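Local coordinates for protein putative hexulose 6 phosphate synthase (Salmonella typhimurium, PDB 3F4W) that belongs to the orotidine 5'-phosphate decarboxylase/HUMPS family and is built as a TIM barrel of eight parallel strands in a two-chain assembly, at residues D109-D114 with A132-T137. Residues are numbered along the deposited sequence; the frame is centred on the assembly and turned at random.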
loop_
_atom_site.group_PDB
_atom_site.type_symbol
_atom_site.label_atom_id
_atom_site.label_comp_id
_atom_site.label_asym_id
_atom_site.label_seq_id
_atom_site.Cartn_x
_atom_site.Cartn_y
_atom_site.Cartn_z
ATOM N N ASP A 109 -1.933 10.671 -2.374
ATOM C CA ASP A 109 -1.816 10.185 -3.745
ATOM C C ASP A 109 -3.195 9.840 -4.277
ATOM O O ASP A 109 -3.857 8.933 -3.771
ATOM C CB ASP A 109 -0.898 8.963 -3.797
ATOM C CG ASP A 109 -0.667 8.457 -5.212
ATOM O OD1 ASP A 109 0.352 7.774 -5.434
ATOM O OD2 ASP A 109 -1.491 8.728 -6.104
ATOM N N MET A 110 -3.617 10.563 -5.309
ATOM C CA MET A 110 -4.982 10.478 -5.810
ATOM C C MET A 110 -5.159 9.422 -6.891
ATOM O O MET A 110 -6.129 9.458 -7.644
ATOM C CB MET A 110 -5.416 11.840 -6.353
ATOM C CG MET A 110 -5.289 12.953 -5.338
ATOM S SD MET A 110 -6.450 12.738 -3.984
ATOM C CE MET A 110 -7.987 13.071 -4.828
ATOM N N ILE A 111 -4.226 8.482 -6.969
ATOM C CA ILE A 111 -4.324 7.422 -7.965
ATOM C C ILE A 111 -5.652 6.665 -7.837
ATOM O O ILE A 111 -6.083 6.328 -6.734
ATOM C CB ILE A 111 -3.121 6.451 -7.884
ATOM C CG1 ILE A 111 -3.222 5.371 -8.965
ATOM C CG2 ILE A 111 -3.014 5.825 -6.496
ATOM C CD1 ILE A 111 -2.077 4.381 -8.932
ATOM N N CYS A 112 -6.308 6.437 -8.972
ATOM C CA CYS A 112 -7.561 5.674 -9.027
ATOM C C CYS A 112 -8.765 6.328 -8.355
ATOM O O CYS A 112 -9.775 5.669 -8.137
ATOM C CB CYS A 112 -7.365 4.275 -8.451
ATOM S SG CYS A 112 -6.425 3.195 -9.520
ATOM N N VAL A 113 -8.667 7.607 -8.014
ATOM C CA VAL A 113 -9.818 8.306 -7.454
ATOM C C VAL A 113 -10.851 8.546 -8.557
ATOM O O VAL A 113 -10.546 9.151 -9.585
ATOM C CB VAL A 113 -9.414 9.633 -6.784
ATOM C CG1 VAL A 113 -10.635 10.510 -6.547
ATOM C CG2 VAL A 113 -8.685 9.361 -5.478
ATOM N N ASP A 114 -12.071 8.061 -8.336
ATOM C CA ASP A 114 -13.122 8.090 -9.356
ATOM C C ASP A 114 -13.757 9.466 -9.557
ATOM O O ASP A 114 -13.963 9.897 -10.688
ATOM C CB ASP A 114 -14.204 7.050 -9.043
ATOM C CG ASP A 114 -13.878 5.678 -9.610
ATOM O OD1 ASP A 114 -14.246 4.662 -8.977
ATOM O OD2 ASP A 114 -13.250 5.616 -10.690
ATOM N N ALA A 132 -1.314 14.677 -4.815
ATOM C CA ALA A 132 -0.583 14.284 -6.006
ATOM C C ALA A 132 -1.542 13.614 -6.963
ATOM O O ALA A 132 -2.155 12.606 -6.615
ATOM C CB ALA A 132 0.543 13.325 -5.642
ATOM N N VAL A 133 -1.693 14.168 -8.159
ATOM C CA VAL A 133 -2.423 13.446 -9.186
ATOM C C VAL A 133 -1.449 12.422 -9.742
ATOM O O VAL A 133 -0.267 12.715 -9.926
ATOM C CB VAL A 133 -2.981 14.362 -10.308
ATOM C CG1 VAL A 133 -3.032 15.812 -9.849
ATOM C CG2 VAL A 133 -2.173 14.219 -11.582
ATOM N N HIS A 134 -1.937 11.214 -9.980
ATOM C CA HIS A 134 -1.058 10.103 -10.296
ATOM C C HIS A 134 -1.734 9.061 -11.174
ATOM O O HIS A 134 -2.688 8.407 -10.759
ATOM C CB HIS A 134 -0.573 9.453 -8.997
ATOM C CG HIS A 134 0.530 8.463 -9.190
ATOM N ND1 HIS A 134 0.945 7.611 -8.190
ATOM C CD2 HIS A 134 1.300 8.182 -10.268
ATOM C CE1 HIS A 134 1.931 6.855 -8.641
ATOM N NE2 HIS A 134 2.163 7.180 -9.899
ATOM N N THR A 135 -1.238 8.926 -12.395
ATOM C CA THR A 135 -1.587 7.795 -13.234
ATOM C C THR A 135 -0.507 6.746 -13.007
ATOM O O THR A 135 0.665 6.980 -13.304
ATOM C CB THR A 135 -1.641 8.201 -14.715
ATOM O OG1 THR A 135 -2.694 9.152 -14.903
ATOM C CG2 THR A 135 -1.892 6.991 -15.604
ATOM N N GLY A 136 -0.900 5.602 -12.455
ATOM C CA GLY A 136 0.052 4.582 -12.049
ATOM C C GLY A 136 0.783 3.950 -13.214
ATOM O O GLY A 136 0.379 4.107 -14.366
ATOM N N THR A 137 1.859 3.228 -12.914
ATOM C CA THR A 137 2.670 2.607 -13.953
ATOM C C THR A 137 1.895 1.539 -14.731
ATOM O O THR A 137 2.088 1.387 -15.934
ATOM C CB THR A 137 3.984 2.023 -13.394
ATOM O OG1 THR A 137 3.692 1.081 -12.355
ATOM C CG2 THR A 137 4.878 3.135 -12.834
HETATM O O HOH W 1 -4.801 10.885 -9.924
HETATM O O HOH W 2 -5.223 7.112 -11.585
#
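Asp-109 and His-134, at the C-terminal ends of neighbouring parallel strands, form the tight part of this contact. ND1 of His-134 donates to OD1 of Asp-109 over 2.8 Å, on the syn side of the carboxylate and close to the ring plane, with the two flat groups turned 33° apart. The other oxygen, OD2 of Asp-109, accepts the backbone N-H of Ile-111 on its anti side, N to OD2 2.9 Å, an Asx turn; held at both oxygens, the carboxylate probably keeps the imidazole's rotation fixed. With its CG anti to the backbone N (chi1 -169°), the histidine sends NE2 on to a malonate ion, probably from the crystallisation liquor. Ile-111 packs here too, its CA 3.4 Å from O of His-134 in a CA-H...O contact and its CD1 3.8 Å from CA of Gly-136, while Met-63 of the second subunit packs on Ile-111. The last direct backbone bond between the segments runs from Met-110 N to Ala-132 O, 2.8 Å. Past it the backbones are joined more loosely: one water links Met-110 O, by a weak bond, to His-134 N, and a second links Cys-112 N to His-134 O. Such strand ends and the loops after them form the C-terminal mouth of a TIM barrel, where enzymes of this fold carry their active sites; the malonate is consistent with a pocket there.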